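Transcriptional repressor of the blcABC operon (Agrobacterium tumefaciens, PDB 3MQ0) represses transcription of the blcABC operon, probably by binding DNA through its helix-turn-helix domain, and is regulated via oligomerization. Local coordinates at residues B[122-125]-B[130-133]; B[219-224]-B[248-253]. One frame throughout, in Å; residues are numbered along the deposited sequence.

In the fold
Both contacts belong to the C-terminal domain, a GAF fold, and they illustrate how a sheet is joined strand to strand and covered by a helix. Contact 1 pairs two strands of the sheet with each other; contact 2 lays helix 247-267 against another of its strands. Strand 232-241 is the intermediary, lying between 120-127 and 218-226. The centres of the contacts are about 17 Å apart, and their nearest atoms, about 7 Å apart, do not touch. Alternation along the strands places Leu219 and Ile221 on the sheet face bearing the helix, whereas Thr122, Thr124 and Tyr133 lie on the reverse face, where Thr124 meets Thr160 of helix 159-165.

Contact 1: residues B[122-125]-B[130-133]; sequences TLTV and EVVY
Thr124 and Tyr133 face each other in a non-hydrogen-bonded pair of an antiparallel beta hairpin, formed by strands 120-127 and 130-137 of the GAF fold, and their side chains run alongside each other. The packing is tightest here. CG2 of Thr124 sits over one face of the Tyr133 ring, 3.6 Å from its centroid and displaced toward the rim, in a CH-pi contact; the approach to CE2 is only 3.2 Å. With chi1 69°, OG1 stands between the backbone N and the carbonyl carbon, where it hydrogen-bonds Thr160 OG1, and CG2, anti to the carbonyl carbon, is left facing the ring. Thr122 reaches the same ring from its edge, with Thr122 CB near the ring plane and 3.8 Å from Tyr133 CE2. Phe147 meets the tyrosine ring as well, its plane inclined by about 35°, and Val131 fits beside Thr124, adding to the buried layer.

The other face of the hairpin is looser and partly open to solvent. Val125 and Val132 meet there obliquely, Val125 CG2 lying 4.1 Å from Val132 CB, while Ile134 touches Val125 and Arg152 touches Val132. The backbones of this hydrogen-bonded pair are nonetheless joined twice: Val125 N donates to Val132 O at 3.0 Å, and Val132 N returns a bond of 2.8 Å to Val125 O.

Contact 2: residues B[219-224]-B[248-253]; sequences LCIGAA and EKIAYL
Ile250 faces Leu219 and Ile221, two alternate residues of the strand, and gives one branch to each. From CB, which is the fork, CG2 leaves anti to the backbone N and meets Ile221 CD1 at 4.0 Å. The longer branch departs on another side, with CG1 anti to the carbonyl carbon (chi1 -64°). Ile250 CG1 already touches Leu219 CD2, at 3.6 Å, and Ile250 CD1 comes to 3.5 Å from that methyl, so that the two side chains end tip to tip. This is a helix laid on the face of an antiparallel sheet, here in the GAF fold: the short segments of strand 218-226 and helix 247-267 run 27° from parallel with their axes 9.4 Å apart, a gap bridged by aliphatic side chains. One turn beyond Ile250, Leu253 meets the same tip of Ile221 from a different direction. Its CB is 3.7 Å from Ile221 CD1, and the two side chains cross at about a right angle. Ile221 CD1 touches both helix residues and also lies close to the backbone O of Ile250. Ile209 of the neighbouring strand 208-211 touches both Leu219 and Ile250, while Tyr119 packs against Leu253.

Contact 1: residues B[122-125]-B[130-133]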
ATOM      1  N   THR B 122      -9.276  17.598 -20.472  1.00 12.56           N
ATOM      2  CA  THR B 122      -9.985  17.612 -19.195  1.00 13.35           C
ATOM      3  C   THR B 122      -9.617  16.392 -18.377  1.00 12.22           C
ATOM      4  O   THR B 122      -9.192  15.375 -18.916  1.00 12.42           O
ATOM      5  CB  THR B 122     -11.515  17.612 -19.400  1.00 18.49           C
ATOM      6  OG1 THR B 122     -11.867  16.514 -20.250  1.00 18.07           O
ATOM      7  CG2 THR B 122     -11.954  18.890 -20.070  1.00 19.62           C
ATOM      8  N   LEU B 123      -9.779  16.516 -17.067  1.00 11.87           N
ATOM      9  CA  LEU B 123      -9.527  15.432 -16.128  1.00 10.94           C
ATOM     10  C   LEU B 123     -10.759  15.355 -15.246  1.00 12.25           C
ATOM     11  O   LEU B 123     -11.181  16.369 -14.682  1.00 12.02           O
ATOM     12  CB  LEU B 123      -8.327  15.772 -15.254  1.00 10.64           C
ATOM     13  CG  LEU B 123      -7.933  14.781 -14.148  1.00 12.38           C
ATOM     14  CD1 LEU B 123      -7.375  13.528 -14.792  1.00 16.52           C
ATOM     15  CD2 LEU B 123      -6.908  15.423 -13.182  1.00 12.28           C
ATOM     16  N   THR B 124     -11.327  14.159 -15.116  1.00 10.51           N
ATOM     17  CA  THR B 124     -12.565  13.995 -14.372  1.00 10.89           C
ATOM     18  C   THR B 124     -12.515  12.812 -13.433  1.00 14.02           C
ATOM     19  O   THR B 124     -11.677  11.923 -13.581  1.00 15.65           O
ATOM     20  CB  THR B 124     -13.748  13.740 -15.308  1.00 15.03           C
ATOM     21  OG1 THR B 124     -13.594  12.447 -15.907  1.00 15.89           O
ATOM     22  CG2 THR B 124     -13.834  14.811 -16.383  1.00 14.98           C
ATOM     23  N   VAL B 125     -13.429  12.802 -12.471  1.00 12.94           N
ATOM     24  CA  VAL B 125     -13.671  11.608 -11.661  1.00 12.25           C
ATOM     25  C   VAL B 125     -15.133  11.281 -11.770  1.00 15.15           C
ATOM     26  O   VAL B 125     -15.923  12.173 -12.039  1.00 17.03           O
ATOM     27  CB  VAL B 125     -13.321  11.832 -10.182  1.00 18.28           C
ATOM     28  CG1 VAL B 125     -11.825  12.132 -10.033  1.00 21.14           C
ATOM     29  CG2 VAL B 125     -14.139  12.979  -9.608  1.00 19.84           C
ATOM     30  N   GLU B 130     -22.579  10.604 -12.673  1.00 15.19           N
ATOM     31  CA  GLU B 130     -22.014  11.858 -13.204  1.00 15.72           C
ATOM     32  C   GLU B 130     -20.490  11.823 -13.256  1.00 17.70           C
ATOM     33  O   GLU B 130     -19.865  11.059 -12.509  1.00 22.88           O
ATOM     34  CB  GLU B 130     -22.459  13.043 -12.328  1.00 19.52           C
ATOM     35  CG  GLU B 130     -23.965  13.124 -12.125  1.00 30.54           C
ATOM     36  CD  GLU B 130     -24.399  14.335 -11.301  1.00 33.02           C
ATOM     37  OE1 GLU B 130     -24.211  14.328 -10.062  1.00 31.72           O
ATOM     38  OE2 GLU B 130     -24.934  15.294 -11.900  1.00 36.71           O
ATOM     39  N   VAL B 131     -19.885  12.643 -14.124  1.00 13.76           N
ATOM     40  CA  VAL B 131     -18.460  12.920 -14.002  1.00 17.41           C
ATOM     41  C   VAL B 131     -18.311  14.334 -13.443  1.00 17.66           C
ATOM     42  O   VAL B 131     -19.166  15.175 -13.678  1.00 16.23           O
ATOM     43  CB  VAL B 131     -17.699  12.794 -15.330  1.00 12.50           C
ATOM     44  CG1 VAL B 131     -17.748  11.340 -15.842  1.00 18.31           C
ATOM     45  CG2 VAL B 131     -18.251  13.740 -16.379  1.00 15.99           C
ATOM     46  N   VAL B 132     -17.245  14.564 -12.685  1.00 12.67           N
ATOM     47  CA  VAL B 132     -16.957  15.870 -12.094  1.00 15.07           C
ATOM     48  C   VAL B 132     -15.602  16.326 -12.607  1.00 16.74           C
ATOM     49  O   VAL B 132     -14.635  15.555 -12.565  1.00 15.59           O
ATOM     50  CB  VAL B 132     -16.916  15.776 -10.556  1.00 15.24           C
ATOM     51  CG1 VAL B 132     -16.569  17.134  -9.946  1.00 19.61           C
ATOM     52  CG2 VAL B 132     -18.251  15.255 -10.025  1.00 21.94           C
ATOM     53  N   TYR B 133     -15.542  17.542 -13.141  1.00 13.14           N
ATOM     54  CA  TYR B 133     -14.314  18.082 -13.725  1.00 18.18           C
ATOM     55  C   TYR B 133     -13.375  18.567 -12.638  1.00 18.71           C
ATOM     56  O   TYR B 133     -13.726  19.449 -11.866  1.00 20.71           O
ATOM     57  CB  TYR B 133     -14.633  19.177 -14.779  1.00 15.85           C
ATOM     58  CG  TYR B 133     -15.272  18.507 -15.949  1.00 14.27           C
ATOM     59  CD1 TYR B 133     -16.624  18.219 -15.937  1.00 21.19           C
ATOM     60  CD2 TYR B 133     -14.503  18.020 -17.001  1.00 11.93           C
ATOM     61  CE1 TYR B 133     -17.212  17.502 -16.966  1.00 24.61           C
ATOM     62  CE2 TYR B 133     -15.080  17.305 -18.035  1.00 14.97           C
ATOM     63  CZ  TYR B 133     -16.438  17.058 -18.011  1.00 18.77           C
ATOM     64  OH  TYR B 133     -17.027  16.352 -19.030  1.00 19.40           O
TER

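Contact 2: residues B[219-224]-B[248-253]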
ATOM      1  N   LEU B 219     -16.332  16.932 -30.499  1.00 16.64           N
ATOM      2  CA  LEU B 219     -15.916  15.539 -30.401  1.00 17.64           C
ATOM      3  C   LEU B 219     -14.895  15.396 -29.279  1.00 17.03           C
ATOM      4  O   LEU B 219     -13.962  16.191 -29.203  1.00 19.61           O
ATOM      5  CB  LEU B 219     -15.298  15.124 -31.737  1.00 17.43           C
ATOM      6  CG  LEU B 219     -14.353  13.933 -31.697  1.00 31.18           C
ATOM      7  CD1 LEU B 219     -15.192  12.696 -31.703  1.00 29.33           C
ATOM      8  CD2 LEU B 219     -13.424  13.975 -32.907  1.00 39.05           C
ATOM      9  N   CYS B 220     -15.083  14.419 -28.387  1.00  9.38           N
ATOM     10  CA  CYS B 220     -14.106  14.142 -27.344  1.00  8.38           C
ATOM     11  C   CYS B 220     -13.594  12.706 -27.431  1.00 12.75           C
ATOM     12  O   CYS B 220     -14.314  11.793 -27.848  1.00 15.74           O
ATOM     13  CB  CYS B 220     -14.683  14.377 -25.944  1.00 12.29           C
ATOM     14  SG  CYS B 220     -15.539  15.966 -25.784  1.00 19.90           S
ATOM     15  N   ILE B 221     -12.347  12.522 -27.019  1.00 10.56           N
ATOM     16  CA  ILE B 221     -11.718  11.210 -26.990  1.00  8.49           C
ATOM     17  C   ILE B 221     -11.211  10.992 -25.573  1.00 14.00           C
ATOM     18  O   ILE B 221     -10.522  11.869 -25.033  1.00 16.23           O
ATOM     19  CB  ILE B 221     -10.527  11.188 -27.959  1.00 13.54           C
ATOM     20  CG1 ILE B 221     -11.016  11.597 -29.352  1.00 13.76           C
ATOM     21  CG2 ILE B 221      -9.885   9.816 -27.975  1.00 13.73           C
ATOM     22  CD1 ILE B 221      -9.902  11.887 -30.337  1.00 16.35           C
ATOM     23  N   GLY B 222     -11.541   9.846 -24.965  1.00 10.43           N
ATOM     24  CA  GLY B 222     -11.224   9.633 -23.554  1.00 11.99           C
ATOM     25  C   GLY B 222     -10.363   8.423 -23.266  1.00 12.72           C
ATOM     26  O   GLY B 222     -10.354   7.475 -24.043  1.00 13.14           O
ATOM     27  N   ALA B 223      -9.634   8.459 -22.152  1.00  9.74           N
ATOM     28  CA  ALA B 223      -8.867   7.305 -21.693  1.00 10.59           C
ATOM     29  C   ALA B 223      -8.866   7.236 -20.168  1.00 15.17           C
ATOM     30  O   ALA B 223      -9.117   8.230 -19.486  1.00 13.24           O
ATOM     31  CB  ALA B 223      -7.432   7.373 -22.206  1.00 11.39           C
ATOM     32  N   ALA B 224      -8.557   6.062 -19.630  1.00 12.57           N
ATOM     33  CA  ALA B 224      -8.631   5.849 -18.196  1.00 14.71           C
ATOM     34  C   ALA B 224      -7.287   6.074 -17.506  1.00 16.96           C
ATOM     35  O   ALA B 224      -6.242   5.680 -18.008  1.00 16.22           O
ATOM     36  CB  ALA B 224      -9.115   4.432 -17.900  1.00 14.64           C
ATOM     37  N   GLU B 248      -9.796   8.296 -39.218  1.00 19.58           N
ATOM     38  CA  GLU B 248      -8.447   7.763 -39.031  1.00 18.37           C
ATOM     39  C   GLU B 248      -7.669   8.606 -38.023  1.00 18.24           C
ATOM     40  O   GLU B 248      -6.920   8.085 -37.201  1.00 16.84           O
ATOM     41  CB  GLU B 248      -7.699   7.678 -40.357  1.00 19.25           C
ATOM     42  CG  GLU B 248      -8.270   6.654 -41.338  1.00 21.26           C
ATOM     43  CD  GLU B 248      -9.643   7.058 -41.898  1.00 33.41           C
ATOM     44  OE1 GLU B 248      -9.902   8.274 -42.046  1.00 29.00           O
ATOM     45  OE2 GLU B 248     -10.464   6.159 -42.196  1.00 33.48           O
ATOM     46  N   LYS B 249      -7.843   9.916 -38.088  1.00 18.07           N
ATOM     47  CA  LYS B 249      -7.207  10.798 -37.125  1.00 17.45           C
ATOM     48  C   LYS B 249      -7.729  10.587 -35.714  1.00 15.18           C
ATOM     49  O   LYS B 249      -6.962  10.612 -34.753  1.00 16.22           O
ATOM     50  CB  LYS B 249      -7.400  12.260 -37.507  1.00 22.11           C
ATOM     51  CG  LYS B 249      -6.658  13.202 -36.584  1.00 26.69           C
ATOM     52  CD  LYS B 249      -6.843  14.656 -36.998  1.00 42.25           C
ATOM     53  CE  LYS B 249      -5.864  15.566 -36.264  1.00 53.41           C
ATOM     54  NZ  LYS B 249      -4.448  15.125 -36.477  1.00 55.57           N
ATOM     55  N   ILE B 250      -9.039  10.414 -35.577  1.00 20.08           N
ATOM     56  CA  ILE B 250      -9.615  10.149 -34.272  1.00 16.87           C
ATOM     57  C   ILE B 250      -9.033   8.862 -33.655  1.00 10.86           C
ATOM     58  O   ILE B 250      -8.716   8.814 -32.466  1.00 12.28           O
ATOM     59  CB  ILE B 250     -11.148  10.070 -34.356  1.00 20.51           C
ATOM     60  CG1 ILE B 250     -11.726  11.432 -34.785  1.00 20.08           C
ATOM     61  CG2 ILE B 250     -11.738   9.601 -33.012  1.00 17.30           C
ATOM     62  CD1 ILE B 250     -13.150  11.351 -35.257  1.00 33.38           C
ATOM     63  N   ALA B 251      -8.905   7.815 -34.460  1.00 12.01           N
ATOM     64  CA  ALA B 251      -8.367   6.561 -33.937  1.00 13.69           C
ATOM     65  C   ALA B 251      -6.899   6.733 -33.559  1.00 13.17           C
ATOM     66  O   ALA B 251      -6.425   6.155 -32.589  1.00 14.63           O
ATOM     67  CB  ALA B 251      -8.525   5.440 -34.942  1.00 13.36           C
ATOM     68  N   TYR B 252      -6.174   7.526 -34.335  1.00 12.31           N
ATOM     69  CA  TYR B 252      -4.763   7.765 -34.031  1.00 13.27           C
ATOM     70  C   TYR B 252      -4.663   8.443 -32.652  1.00 14.59           C
ATOM     71  O   TYR B 252      -3.907   8.025 -31.766  1.00 13.30           O
ATOM     72  CB  TYR B 252      -4.134   8.625 -35.120  1.00 14.65           C
ATOM     73  CG  TYR B 252      -2.796   9.178 -34.743  1.00 17.49           C
ATOM     74  CD1 TYR B 252      -1.650   8.400 -34.843  1.00 23.06           C
ATOM     75  CD2 TYR B 252      -2.675  10.479 -34.248  1.00 19.46           C
ATOM     76  CE1 TYR B 252      -0.412   8.902 -34.473  1.00 25.50           C
ATOM     77  CE2 TYR B 252      -1.440  10.992 -33.879  1.00 24.51           C
ATOM     78  CZ  TYR B 252      -0.319  10.201 -33.992  1.00 25.17           C
ATOM     79  OH  TYR B 252       0.914  10.682 -33.626  1.00 27.61           O
ATOM     80  N   LEU B 253      -5.452   9.491 -32.477  1.00 12.78           N
ATOM     81  CA  LEU B 253      -5.467  10.251 -31.236  1.00 10.54           C
ATOM     82  C   LEU B 253      -5.922   9.411 -30.049  1.00 13.24           C
ATOM     83  O   LEU B 253      -5.426   9.571 -28.932  1.00 12.18           O
ATOM     84  CB  LEU B 253      -6.391  11.464 -31.392  1.00 12.20           C
ATOM     85  CG  LEU B 253      -5.821  12.603 -32.245  1.00 14.70           C
ATOM     86  CD1 LEU B 253      -6.914  13.646 -32.476  1.00 14.94           C
ATOM     87  CD2 LEU B 253      -4.576  13.247 -31.620  1.00 19.27           C
TER